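Local coordinates for protein putative NADH-flavin reductase (Lactobacillus casei ATCC 334, PDB 3H2S) that binds NADPH in a Rossmann-type domain and probably acts as an NAD(P)H-dependent oxidoreductase, perhaps a flavin reductase, at residues G7-A12 with D39-T44; I3-A8 with S14-E19; R32-A37 with T47-P52; A65-L70 with D198-P203. All coordinates share one frame; numbering follows the deposited sequence.

How the interactions relate
From the N terminus, strand 2-6 runs into the dinucleotide-binding turn and helix 11-22; interaction 2 closes this first loop, with five residues between its segments. Interaction 1 starts from the same stretch, sharing G7 and A8, and ties that turn to the end of helix 34-40. Interaction 3 crosses it along the chain, because 32-37 precedes 39-44 and 47-52 follows it; it joins helix 34-40 to edge strand 46-49. Interaction 4 follows in series and closes the longest loop, setting helix 189-201 on strand 65-68, the sheet neighbour of strand 2-6. All four have residues at the NADPH, and L70 touches both G7 and P52.

Interaction 1. Residues G7-A12 with D39-T44; sequences GATGRA and DRLGAT. With NDP (NADPH dihydro-nicotinamide-adenine-dinucleotide phosphate), chain C.
The guanidinium of R40 meets T9 at its edge: NH1 donates to T9 O at 2.9 Å, with the acceptor only 7° out of the guanidinium plane. The N-H...O angle is 159°, and the donor lies 32° off the carbonyl plane of T9. R40 reaches this oxygen on a chain extended from CG to NE, and O1X of the NADPH 2'-phosphate lies obliquely to the same guanidinium. The R11 guanidinium is also used at its edge, NH1 donating in plane to NDP O2N, while its NH2 bonds to F162 O. Next to the R40 bond, L41 CD1 packs 4.1 Å from A8 CB and its CD2 lies 3.4 Å from A8 O; V17 and A29 continue this apolar patch. T9 OG1 accepts from the ribose hydroxyl O3B at 2.9 Å. The type I turn from G7 to G10 leads into helix 11-22, whose first amides hold the diphosphate: R11 N bonds O2A at 2.7 Å and A12 N bonds O1N at 2.8 Å. With R11 NH1, these helix-end amides probably offset the diphosphate charge, while R40 probably helps hold the backbone of T9, whose hydroxyl lies beside the 2'-phosphate.

Interaction 2. Residues I3-A8 with S14-E19; sequences IAVLGA and SAIVAE. With NDP (NADPH dihydro-nicotinamide-adenine-dinucleotide phosphate), chain C.
V5 and V17 share a torsion pattern: in each, CG1 lies anti to the backbone N (chi1 179° and 169°) and CG2 anti to the carbonyl carbon, beside the backbone N; V5 CG2 and V17 CG2 come within 4.0 Å. The two side chains meet at a slant. V5 CG2 also touches I16, whose own CG2 approaches to 4.1 Å, and this one methyl is therefore set against consecutive residues of the helix. V17 CG2 has a second neighbour in A8 CB at 3.9 Å, bridging the strand and the turn that follows it. These contacts seat helix 11-22 on strand 2-6 within the first beta-alpha-beta unit of the Rossmann fold, which strand 26-31 completes. At the upstream end of the helix segment, S14 CB lies 3.6 Å from A8 O, while its hydroxyl bonds back to G10 O. The positive phi of G7 favours glycine in the turn, and its CA comes within 3.3 Å of NDP O3B. I16 also touches V67 and I196, which carries the packing on to strand 65-68 and helix 189-201.

Interaction 3. Residues R32-A37 with T47-P52; sequences RDPQKA and TLVKEP. With NDP (NADPH dihydro-nicotinamide-adenine-dinucleotide phosphate), chain C.
NDP O2X of the 2'-phosphate is gripped by two side chains of segment 32-37: R32 NE donates to it at 3.0 Å with an N-H...O angle of 166°, and K36 NZ adds a weak bond at 2.8 Å. R32 NH2 takes the neighbouring oxygen O3X at 2.9 Å in an essentially straight bond (180°), so the edge of the guanidinium faces the phosphate. One face of the same group lies over the adenine, with NDP C5A 3.5 Å above its plane and displaced toward the rim. R32 CG stands between the backbone N and the carbonyl carbon (chi1 54°), and the chain runs extended to NE, carrying the guanidinium to phosphate and adenine. D33 is the N-cap of helix 34-40: its OD1 receives K36 N at 2.8 Å from above the carboxylate plane, and OD2 forms a salt bridge with K36 NZ, which probably steadies the lysine. Across the segments, P34 CG makes an apolar contact with V49 CG2 at 4.1 Å, and A37 CB lies by T47 OG1. P52 CD touches adenine C2A, 3.6 Å away. R32 directly after strand 26-31 and K36 in the next helix, both on the 2'-phosphate, are consistent with a preference for NADP(H), as in other Rossmann proteins.

Interaction 4. Residues A65-L70 with D198-P203; sequences AVVDAL and DQLEHP. With NDP (NADPH dihydro-nicotinamide-adenine-dinucleotide phosphate), chain C.
Strand 65-68 passes the last turn of helix 189-201, and the closest CA pair, A65 with L200, stands 7.3 Å apart, so side chains rather than backbone bonds make the contact. In this Rossmann-type fold the helix rests on the parallel part of the mixed sheet, in which strand 65-68 lies between strands 2-6 and 99-103. L200 is the one helix residue that touches the strand segment. Its CG and CD1 both lie 3.9 Å from A65 CB, and its CD2 reaches V67 CG2, also at 3.9 Å, with the two side chains slanted across each other. A65 and V67 are two apart in the strand, which brings both to the helix side of the sheet, where the leucine fork spans them. With V67 CG1 anti to the backbone N (chi1 180°), CG2 lies beside that N, where it meets L200 CD2. I3 of strand 2-6 and V101 of strand 99-103 also touch L200, so the leucine is packed by three adjacent strands. V66 faces the other way, toward L89 of helix 80-91. Past the strand, the chain turns toward the cofactor: A69 O lies 3.5 Å from NDP C5B and L70 CD2 lies 3.6 Å from NDP N3A. The bend contains an Asx turn, in which D68 OD1 accepts from L70 N at 3.1 Å, nearly in line with its own C-O bond.

Interaction 1. Residues G7-A12 with D39-T44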
# COMPACT_ATOMS: atom_id res chain seq x y z
N GLY A 7 12.92 12.81 0.54
CA GLY A 7 13.12 13.54 1.79
C GLY A 7 14.59 13.91 1.97
O GLY A 7 15.08 14.01 3.10
N ALA A 8 15.25 14.24 0.86
CA ALA A 8 16.67 14.61 0.84
C ALA A 8 17.01 15.88 1.64
O ALA A 8 18.12 16.02 2.13
CB ALA A 8 17.16 14.74 -0.61
N THR A 9 16.03 16.77 1.80
CA THR A 9 16.24 18.01 2.56
C THR A 9 16.02 17.86 4.06
O THR A 9 16.34 18.77 4.84
CB THR A 9 15.34 19.15 2.03
OG1 THR A 9 13.97 18.74 2.07
CG2 THR A 9 15.74 19.51 0.61
N GLY A 10 15.55 16.68 4.47
CA GLY A 10 15.27 16.41 5.88
C GLY A 10 16.53 16.17 6.70
O GLY A 10 17.65 16.20 6.18
N ARG A 11 16.35 15.85 7.97
CA ARG A 11 17.48 15.61 8.87
C ARG A 11 18.23 14.33 8.47
O ARG A 11 19.43 14.38 8.22
CB ARG A 11 17.00 15.52 10.33
CG ARG A 11 16.22 16.79 10.79
CD ARG A 11 15.46 16.55 12.09
NE ARG A 11 16.35 16.20 13.18
CZ ARG A 11 16.44 14.99 13.72
NH1 ARG A 11 15.68 14.00 13.29
NH2 ARG A 11 17.29 14.79 14.71
N ALA A 12 17.51 13.21 8.39
CA ALA A 12 18.09 11.94 7.93
C ALA A 12 18.54 12.05 6.47
O ALA A 12 19.66 11.68 6.12
CB ALA A 12 17.11 10.79 8.10
N ASP A 39 20.58 25.23 -0.02
CA ASP A 39 21.24 25.54 1.25
C ASP A 39 21.74 24.30 2.00
O ASP A 39 22.77 24.36 2.67
CB ASP A 39 20.32 26.38 2.14
N ARG A 40 21.01 23.20 1.97
CA ARG A 40 21.33 22.04 2.80
C ARG A 40 22.18 20.99 2.08
O ARG A 40 22.77 20.11 2.72
CB ARG A 40 20.07 21.40 3.37
CG ARG A 40 19.35 22.29 4.36
CD ARG A 40 18.05 21.69 4.86
NE ARG A 40 17.41 22.58 5.83
CZ ARG A 40 16.24 22.35 6.43
NH1 ARG A 40 15.59 21.22 6.21
NH2 ARG A 40 15.74 23.25 7.26
N LEU A 41 22.08 20.99 0.74
CA LEU A 41 22.66 19.91 -0.04
C LEU A 41 23.83 20.44 -0.86
O LEU A 41 24.84 19.76 -1.02
CB LEU A 41 21.61 19.27 -0.95
CG LEU A 41 20.34 18.75 -0.27
CD1 LEU A 41 19.40 18.12 -1.31
CD2 LEU A 41 20.71 17.75 0.83
N GLY A 42 23.70 21.68 -1.31
CA GLY A 42 24.72 22.30 -2.13
C GLY A 42 24.27 22.42 -3.57
O GLY A 42 23.47 21.62 -4.05
N ALA A 43 24.81 23.42 -4.26
CA ALA A 43 24.40 23.71 -5.62
C ALA A 43 24.72 22.54 -6.54
O ALA A 43 24.15 22.42 -7.62
CB ALA A 43 25.10 24.97 -6.11
N THR A 44 25.62 21.67 -6.09
CA THR A 44 26.21 20.66 -6.96
C THR A 44 25.42 19.35 -6.94
O THR A 44 25.84 18.37 -7.55
CB THR A 44 27.66 20.42 -6.58
PA NDP C . 12.42 15.42 8.59
O1A NDP C . 11.22 15.95 9.43
O2A NDP C . 13.74 16.09 8.77
O5B NDP C . 11.72 15.77 7.09
C5B NDP C . 11.78 14.58 6.26
C4B NDP C . 11.54 14.95 4.75
O4B NDP C . 10.16 14.85 4.49
C3B NDP C . 11.91 16.44 4.43
O3B NDP C . 12.79 16.39 3.35
C2B NDP C . 10.51 17.04 4.00
O2B NDP C . 10.53 18.05 3.05
C1B NDP C . 9.84 15.74 3.46
N9A NDP C . 8.38 15.88 3.45
C8A NDP C . 7.58 15.99 4.62
N7A NDP C . 6.27 16.07 4.35
C5A NDP C . 6.20 15.97 2.95
C6A NDP C . 5.08 15.97 2.10
N6A NDP C . 3.84 16.12 2.65
N1A NDP C . 5.28 16.13 0.74
C2A NDP C . 6.56 15.95 0.29
N3A NDP C . 7.71 15.74 1.01
C4A NDP C . 7.49 15.84 2.37
O3 NDP C . 12.48 13.96 9.19
PN NDP C . 13.54 12.96 9.90
O1N NDP C . 14.85 12.98 9.08
O2N NDP C . 13.70 13.54 11.27
O5D NDP C . 13.01 11.42 9.89
C5D NDP C . 13.33 10.51 8.83
C4D NDP C . 12.69 9.16 9.19
O4D NDP C . 13.10 8.88 10.52
C3D NDP C . 11.13 9.06 9.15
O3D NDP C . 10.75 7.79 8.74
C2D NDP C . 10.78 9.36 10.65
O2D NDP C . 9.57 8.75 11.02
C1D NDP C . 11.97 8.58 11.31
N1N NDP C . 12.10 8.91 12.73
C2N NDP C . 11.81 7.83 13.66
C3N NDP C . 11.71 8.26 15.13
C7N NDP C . 11.93 7.06 16.03
O7N NDP C . 11.43 5.98 15.75
N7N NDP C . 12.56 7.25 17.26
C4N NDP C . 12.44 9.51 15.58
C5N NDP C . 12.41 10.64 14.58
C6N NDP C . 12.31 10.29 13.11
P2B NDP C . 10.91 19.58 3.48
O1X NDP C . 12.44 19.64 3.81
O2X NDP C . 10.78 20.44 2.17
O3X NDP C . 10.09 20.08 4.62

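Interaction 2. Residues I3-A8 with S14-E19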
# COMPACT_ATOMS: atom_id res chain seq x y z
N ILE A 3 21.71 7.04 -6.74
CA ILE A 3 20.84 6.90 -5.57
C ILE A 3 19.86 8.07 -5.56
O ILE A 3 20.28 9.23 -5.49
CB ILE A 3 21.67 6.92 -4.24
CG1 ILE A 3 22.82 5.91 -4.27
CG2 ILE A 3 20.76 6.67 -3.03
CD1 ILE A 3 23.65 5.86 -2.96
N ALA A 4 18.57 7.77 -5.64
CA ALA A 4 17.53 8.77 -5.41
C ALA A 4 17.23 8.84 -3.92
O ALA A 4 17.00 7.81 -3.29
CB ALA A 4 16.26 8.42 -6.19
N VAL A 5 17.25 10.05 -3.36
CA VAL A 5 16.92 10.22 -1.94
C VAL A 5 15.60 10.98 -1.80
O VAL A 5 15.50 12.15 -2.20
CB VAL A 5 18.04 10.94 -1.18
CG1 VAL A 5 17.67 11.13 0.29
CG2 VAL A 5 19.37 10.20 -1.36
N LEU A 6 14.59 10.30 -1.27
CA LEU A 6 13.32 10.95 -0.98
C LEU A 6 13.39 11.58 0.41
O LEU A 6 13.95 10.99 1.32
CB LEU A 6 12.17 9.95 -1.03
CG LEU A 6 11.52 9.53 -2.36
CD1 LEU A 6 12.46 9.47 -3.54
CD2 LEU A 6 10.75 8.21 -2.18
N GLY A 7 12.92 12.81 0.54
CA GLY A 7 13.12 13.54 1.79
C GLY A 7 14.59 13.91 1.97
O GLY A 7 15.08 14.01 3.10
N ALA A 8 15.25 14.24 0.86
CA ALA A 8 16.67 14.61 0.84
C ALA A 8 17.01 15.88 1.64
O ALA A 8 18.12 16.02 2.13
CB ALA A 8 17.16 14.74 -0.61
N SER A 14 19.42 14.63 4.47
CA SER A 14 20.57 15.45 4.12
C SER A 14 21.86 14.75 4.54
O SER A 14 22.88 14.85 3.85
CB SER A 14 20.46 16.83 4.76
OG SER A 14 20.45 16.73 6.17
N ALA A 15 21.79 13.98 5.62
CA ALA A 15 22.94 13.21 6.10
C ALA A 15 23.24 12.07 5.12
O ALA A 15 24.41 11.77 4.84
CB ALA A 15 22.65 12.65 7.47
N ILE A 16 22.18 11.45 4.61
CA ILE A 16 22.30 10.39 3.60
C ILE A 16 22.91 10.92 2.30
O ILE A 16 23.79 10.28 1.71
CB ILE A 16 20.93 9.75 3.30
CG1 ILE A 16 20.42 9.00 4.55
CG2 ILE A 16 21.04 8.82 2.09
CD1 ILE A 16 18.88 8.87 4.61
N VAL A 17 22.47 12.10 1.88
CA VAL A 17 23.03 12.72 0.67
C VAL A 17 24.53 12.95 0.82
O VAL A 17 25.32 12.56 -0.04
CB VAL A 17 22.31 14.04 0.30
CG1 VAL A 17 23.10 14.79 -0.80
CG2 VAL A 17 20.89 13.76 -0.17
N ALA A 18 24.93 13.45 2.00
CA ALA A 18 26.34 13.73 2.26
C ALA A 18 27.18 12.45 2.28
O ALA A 18 28.25 12.39 1.67
CB ALA A 18 26.49 14.49 3.59
N GLU A 19 26.67 11.42 2.95
CA GLU A 19 27.40 10.16 3.05
C GLU A 19 27.49 9.52 1.67
O GLU A 19 28.52 8.94 1.32
CB GLU A 19 26.71 9.21 4.03
CG GLU A 19 27.45 7.86 4.20
CD GLU A 19 28.85 8.03 4.80
OE1 GLU A 19 29.12 9.10 5.40
OE2 GLU A 19 29.69 7.11 4.65
PA NDP C . 12.42 15.42 8.59
O1A NDP C . 11.22 15.95 9.43
O2A NDP C . 13.74 16.09 8.77
O5B NDP C . 11.72 15.77 7.09
C5B NDP C . 11.78 14.58 6.26
C4B NDP C . 11.54 14.95 4.75
O4B NDP C . 10.16 14.85 4.49
C3B NDP C . 11.91 16.44 4.43
O3B NDP C . 12.79 16.39 3.35
C2B NDP C . 10.51 17.04 4.00
O2B NDP C . 10.53 18.05 3.05
C1B NDP C . 9.84 15.74 3.46
N9A NDP C . 8.38 15.88 3.45
C8A NDP C . 7.58 15.99 4.62
N7A NDP C . 6.27 16.07 4.35
C5A NDP C . 6.20 15.97 2.95
C6A NDP C . 5.08 15.97 2.10
N6A NDP C . 3.84 16.12 2.65
N1A NDP C . 5.28 16.13 0.74
C2A NDP C . 6.56 15.95 0.29
N3A NDP C . 7.71 15.74 1.01
C4A NDP C . 7.49 15.84 2.37
O3 NDP C . 12.48 13.96 9.19
PN NDP C . 13.54 12.96 9.90
O1N NDP C . 14.85 12.98 9.08
O2N NDP C . 13.70 13.54 11.27
O5D NDP C . 13.01 11.42 9.89
C5D NDP C . 13.33 10.51 8.83
C4D NDP C . 12.69 9.16 9.19
O4D NDP C . 13.10 8.88 10.52
C3D NDP C . 11.13 9.06 9.15
O3D NDP C . 10.75 7.79 8.74
C2D NDP C . 10.78 9.36 10.65
O2D NDP C . 9.57 8.75 11.02
C1D NDP C . 11.97 8.58 11.31
N1N NDP C . 12.10 8.91 12.73
C2N NDP C . 11.81 7.83 13.66
C3N NDP C . 11.71 8.26 15.13
C7N NDP C . 11.93 7.06 16.03
O7N NDP C . 11.43 5.98 15.75
N7N NDP C . 12.56 7.25 17.26
C4N NDP C . 12.44 9.51 15.58
C5N NDP C . 12.41 10.64 14.58
C6N NDP C . 12.31 10.29 13.11
P2B NDP C . 10.91 19.58 3.48
O1X NDP C . 12.44 19.64 3.81
O2X NDP C . 10.78 20.44 2.17
O3X NDP C . 10.09 20.08 4.62

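Interaction 3. Residues R32-A37 with T47-P52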
# COMPACT_ATOMS: atom_id res chain seq x y z
N ARG A 32 10.85 19.28 -2.54
CA ARG A 32 9.77 20.21 -2.86
C ARG A 32 10.24 21.65 -2.71
O ARG A 32 9.61 22.57 -3.22
CB ARG A 32 8.55 19.94 -1.99
CG ARG A 32 8.86 19.95 -0.51
CD ARG A 32 7.58 19.74 0.30
NE ARG A 32 7.87 19.76 1.73
CZ ARG A 32 6.96 19.59 2.67
NH1 ARG A 32 5.68 19.43 2.35
NH2 ARG A 32 7.33 19.63 3.95
N ASP A 33 11.40 21.83 -2.08
CA ASP A 33 11.88 23.15 -1.69
C ASP A 33 13.29 23.38 -2.25
O ASP A 33 14.28 23.05 -1.59
CB ASP A 33 11.91 23.26 -0.16
CG ASP A 33 12.29 24.64 0.34
OD1 ASP A 33 12.99 25.37 -0.39
OD2 ASP A 33 11.91 24.98 1.49
N PRO A 34 13.37 23.92 -3.47
CA PRO A 34 14.65 24.20 -4.14
C PRO A 34 15.63 25.02 -3.30
O PRO A 34 16.83 24.73 -3.29
CB PRO A 34 14.24 24.99 -5.39
CG PRO A 34 12.83 24.56 -5.66
CD PRO A 34 12.22 24.26 -4.32
N GLN A 35 15.14 26.04 -2.60
CA GLN A 35 15.99 26.83 -1.72
C GLN A 35 16.60 25.99 -0.59
O GLN A 35 17.82 26.01 -0.37
CB GLN A 35 15.22 28.03 -1.15
N LYS A 36 15.75 25.21 0.07
CA LYS A 36 16.22 24.29 1.11
C LYS A 36 17.28 23.36 0.52
O LYS A 36 18.28 23.05 1.17
CB LYS A 36 15.06 23.47 1.67
CG LYS A 36 15.12 23.25 3.19
CD LYS A 36 13.89 22.49 3.69
CE LYS A 36 12.72 23.43 3.97
NZ LYS A 36 11.41 22.87 3.49
N ALA A 37 17.07 22.95 -0.73
CA ALA A 37 17.97 22.01 -1.40
C ALA A 37 19.32 22.66 -1.69
O ALA A 37 20.38 22.11 -1.36
CB ALA A 37 17.35 21.49 -2.67
N THR A 47 18.82 17.56 -8.65
CA THR A 47 17.56 17.77 -7.95
C THR A 47 16.41 17.30 -8.86
O THR A 47 16.48 17.44 -10.08
CB THR A 47 17.45 19.28 -7.60
OG1 THR A 47 17.61 19.48 -6.19
CG2 THR A 47 16.20 19.89 -8.10
N LEU A 48 15.43 16.63 -8.28
CA LEU A 48 14.13 16.48 -8.94
C LEU A 48 13.01 17.07 -8.08
O LEU A 48 12.78 16.61 -6.95
CB LEU A 48 13.85 15.00 -9.23
CG LEU A 48 12.44 14.70 -9.75
CD1 LEU A 48 12.22 15.31 -11.15
CD2 LEU A 48 12.22 13.19 -9.75
N VAL A 49 12.41 18.15 -8.55
CA VAL A 49 11.38 18.86 -7.78
C VAL A 49 10.02 18.30 -8.15
O VAL A 49 9.44 18.66 -9.18
CB VAL A 49 11.39 20.40 -8.03
CG1 VAL A 49 10.32 21.08 -7.17
CG2 VAL A 49 12.75 20.99 -7.72
N LYS A 50 9.54 17.36 -7.33
CA LYS A 50 8.33 16.63 -7.63
C LYS A 50 7.76 16.06 -6.35
O LYS A 50 8.50 15.67 -5.44
CB LYS A 50 8.64 15.50 -8.62
CG LYS A 50 7.40 14.81 -9.16
CD LYS A 50 7.79 13.68 -10.11
CE LYS A 50 7.76 14.13 -11.53
NZ LYS A 50 7.36 13.03 -12.46
N GLU A 51 6.44 16.07 -6.25
CA GLU A 51 5.74 15.38 -5.16
C GLU A 51 6.06 13.88 -5.19
O GLU A 51 6.00 13.24 -6.24
CB GLU A 51 4.24 15.59 -5.29
CG GLU A 51 3.81 17.04 -5.14
CD GLU A 51 2.32 17.23 -5.39
OE1 GLU A 51 1.67 16.28 -5.88
OE2 GLU A 51 1.81 18.34 -5.11
N PRO A 52 6.45 13.31 -4.04
CA PRO A 52 6.82 11.90 -4.04
C PRO A 52 5.71 11.00 -4.58
O PRO A 52 6.00 10.04 -5.27
CB PRO A 52 7.07 11.60 -2.56
CG PRO A 52 7.54 12.92 -2.01
CD PRO A 52 6.78 13.99 -2.78
PA NDP C . 12.42 15.42 8.59
O1A NDP C . 11.22 15.95 9.43
O2A NDP C . 13.74 16.09 8.77
O5B NDP C . 11.72 15.77 7.09
C5B NDP C . 11.78 14.58 6.26
C4B NDP C . 11.54 14.95 4.75
O4B NDP C . 10.16 14.85 4.49
C3B NDP C . 11.91 16.44 4.43
O3B NDP C . 12.79 16.39 3.35
C2B NDP C . 10.51 17.04 4.00
O2B NDP C . 10.53 18.05 3.05
C1B NDP C . 9.84 15.74 3.46
N9A NDP C . 8.38 15.88 3.45
C8A NDP C . 7.58 15.99 4.62
N7A NDP C . 6.27 16.07 4.35
C5A NDP C . 6.20 15.97 2.95
C6A NDP C . 5.08 15.97 2.10
N6A NDP C . 3.84 16.12 2.65
N1A NDP C . 5.28 16.13 0.74
C2A NDP C . 6.56 15.95 0.29
N3A NDP C . 7.71 15.74 1.01
C4A NDP C . 7.49 15.84 2.37
O3 NDP C . 12.48 13.96 9.19
PN NDP C . 13.54 12.96 9.90
O1N NDP C . 14.85 12.98 9.08
O2N NDP C . 13.70 13.54 11.27
O5D NDP C . 13.01 11.42 9.89
C5D NDP C . 13.33 10.51 8.83
C4D NDP C . 12.69 9.16 9.19
O4D NDP C . 13.10 8.88 10.52
C3D NDP C . 11.13 9.06 9.15
O3D NDP C . 10.75 7.79 8.74
C2D NDP C . 10.78 9.36 10.65
O2D NDP C . 9.57 8.75 11.02
C1D NDP C . 11.97 8.58 11.31
N1N NDP C . 12.10 8.91 12.73
C2N NDP C . 11.81 7.83 13.66
C3N NDP C . 11.71 8.26 15.13
C7N NDP C . 11.93 7.06 16.03
O7N NDP C . 11.43 5.98 15.75
N7N NDP C . 12.56 7.25 17.26
C4N NDP C . 12.44 9.51 15.58
C5N NDP C . 12.41 10.64 14.58
C6N NDP C . 12.31 10.29 13.11
P2B NDP C . 10.91 19.58 3.48
O1X NDP C . 12.44 19.64 3.81
O2X NDP C . 10.78 20.44 2.17
O3X NDP C . 10.09 20.08 4.62

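Interaction 4. Residues A65-L70 with D198-P203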
# COMPACT_ATOMS: atom_id res chain seq x y z
N ALA A 65 19.39 2.66 -6.68
CA ALA A 65 18.82 2.58 -5.34
C ALA A 65 17.97 3.81 -5.01
O ALA A 65 18.22 4.91 -5.52
CB ALA A 65 19.91 2.43 -4.29
N VAL A 66 17.04 3.61 -4.10
CA VAL A 66 16.19 4.67 -3.58
C VAL A 66 16.19 4.61 -2.06
O VAL A 66 16.11 3.53 -1.47
CB VAL A 66 14.73 4.51 -4.08
CG1 VAL A 66 13.86 5.65 -3.52
CG2 VAL A 66 14.70 4.54 -5.61
N VAL A 67 16.29 5.76 -1.42
CA VAL A 67 16.16 5.81 0.03
C VAL A 67 14.95 6.64 0.42
O VAL A 67 14.80 7.78 -0.03
CB VAL A 67 17.43 6.37 0.70
CG1 VAL A 67 17.24 6.40 2.24
CG2 VAL A 67 18.64 5.52 0.32
N ASP A 68 14.07 6.06 1.22
CA ASP A 68 12.88 6.77 1.72
C ASP A 68 13.17 7.41 3.09
O ASP A 68 13.17 6.73 4.11
CB ASP A 68 11.66 5.83 1.78
CG ASP A 68 10.40 6.50 2.33
OD1 ASP A 68 10.49 7.64 2.85
OD2 ASP A 68 9.31 5.87 2.25
N ALA A 69 13.53 8.70 3.08
CA ALA A 69 13.76 9.43 4.32
C ALA A 69 12.69 10.49 4.56
O ALA A 69 12.96 11.50 5.20
CB ALA A 69 15.16 10.09 4.30
N LEU A 70 11.51 10.27 4.01
CA LEU A 70 10.39 11.20 4.20
C LEU A 70 9.81 11.03 5.59
O LEU A 70 9.84 9.93 6.16
CB LEU A 70 9.29 10.93 3.15
CG LEU A 70 9.64 11.23 1.70
CD1 LEU A 70 8.75 10.41 0.75
CD2 LEU A 70 9.56 12.72 1.39
N ASP A 198 25.95 1.56 4.06
CA ASP A 198 26.54 0.23 4.23
C ASP A 198 25.67 -0.82 3.55
O ASP A 198 26.17 -1.72 2.89
CB ASP A 198 26.71 -0.11 5.71
CG ASP A 198 27.99 0.49 6.29
OD1 ASP A 198 28.77 1.09 5.53
OD2 ASP A 198 28.20 0.34 7.51
N GLN A 199 24.36 -0.74 3.79
CA GLN A 199 23.42 -1.70 3.17
C GLN A 199 23.38 -1.54 1.66
O GLN A 199 23.28 -2.52 0.94
CB GLN A 199 22.02 -1.53 3.77
CG GLN A 199 21.88 -2.09 5.17
CD GLN A 199 22.07 -3.60 5.22
OE1 GLN A 199 21.72 -4.31 4.28
NE2 GLN A 199 22.70 -4.08 6.28
N LEU A 200 23.36 -0.30 1.18
CA LEU A 200 23.35 -0.06 -0.27
C LEU A 200 24.58 -0.68 -0.95
O LEU A 200 24.48 -1.27 -2.03
CB LEU A 200 23.30 1.44 -0.55
CG LEU A 200 21.98 2.05 -1.04
CD1 LEU A 200 20.77 1.20 -0.71
CD2 LEU A 200 21.82 3.49 -0.59
N GLU A 201 25.75 -0.55 -0.31
CA GLU A 201 26.99 -1.03 -0.90
C GLU A 201 27.16 -2.53 -0.70
O GLU A 201 27.68 -3.21 -1.58
CB GLU A 201 28.21 -0.27 -0.37
CG GLU A 201 28.27 1.17 -0.85
CD GLU A 201 29.55 1.89 -0.43
OE1 GLU A 201 30.07 1.60 0.67
OE2 GLU A 201 30.06 2.71 -1.24
N HIS A 202 26.65 -3.04 0.41
CA HIS A 202 26.72 -4.47 0.71
C HIS A 202 25.43 -4.94 1.37
O HIS A 202 25.33 -4.96 2.60
CB HIS A 202 27.89 -4.76 1.66
CG HIS A 202 29.23 -4.77 1.00
ND1 HIS A 202 30.23 -5.65 1.36
CD2 HIS A 202 29.78 -3.93 0.08
CE1 HIS A 202 31.32 -5.39 0.66
NE2 HIS A 202 31.07 -4.35 -0.13
N PRO A 203 24.38 -5.17 0.56
CA PRO A 203 23.07 -5.47 1.15
C PRO A 203 23.10 -6.79 1.91
O PRO A 203 23.53 -7.81 1.36
CB PRO A 203 22.12 -5.56 -0.05
CG PRO A 203 22.89 -5.13 -1.24
CD PRO A 203 24.35 -5.14 -0.91
PA NDP C . 12.42 15.42 8.59
O1A NDP C . 11.22 15.95 9.43
O2A NDP C . 13.74 16.09 8.77
O5B NDP C . 11.72 15.77 7.09
C5B NDP C . 11.78 14.58 6.26
C4B NDP C . 11.54 14.95 4.75
O4B NDP C . 10.16 14.85 4.49
C3B NDP C . 11.91 16.44 4.43
O3B NDP C . 12.79 16.39 3.35
C2B NDP C . 10.51 17.04 4.00
O2B NDP C . 10.53 18.05 3.05
C1B NDP C . 9.84 15.74 3.46
N9A NDP C . 8.38 15.88 3.45
C8A NDP C . 7.58 15.99 4.62
N7A NDP C . 6.27 16.07 4.35
C5A NDP C . 6.20 15.97 2.95
C6A NDP C . 5.08 15.97 2.10
N6A NDP C . 3.84 16.12 2.65
N1A NDP C . 5.28 16.13 0.74
C2A NDP C . 6.56 15.95 0.29
N3A NDP C . 7.71 15.74 1.01
C4A NDP C . 7.49 15.84 2.37
O3 NDP C . 12.48 13.96 9.19
PN NDP C . 13.54 12.96 9.90
O1N NDP C . 14.85 12.98 9.08
O2N NDP C . 13.70 13.54 11.27
O5D NDP C . 13.01 11.42 9.89
C5D NDP C . 13.33 10.51 8.83
C4D NDP C . 12.69 9.16 9.19
O4D NDP C . 13.10 8.88 10.52
C3D NDP C . 11.13 9.06 9.15
O3D NDP C . 10.75 7.79 8.74
C2D NDP C . 10.78 9.36 10.65
O2D NDP C . 9.57 8.75 11.02
C1D NDP C . 11.97 8.58 11.31
N1N NDP C . 12.10 8.91 12.73
C2N NDP C . 11.81 7.83 13.66
C3N NDP C . 11.71 8.26 15.13
C7N NDP C . 11.93 7.06 16.03
O7N NDP C . 11.43 5.98 15.75
N7N NDP C . 12.56 7.25 17.26
C4N NDP C . 12.44 9.51 15.58
C5N NDP C . 12.41 10.64 14.58
C6N NDP C . 12.31 10.29 13.11
P2B NDP C . 10.91 19.58 3.48
O1X NDP C . 12.44 19.64 3.81
O2X NDP C . 10.78 20.44 2.17
O3X NDP C . 10.09 20.08 4.62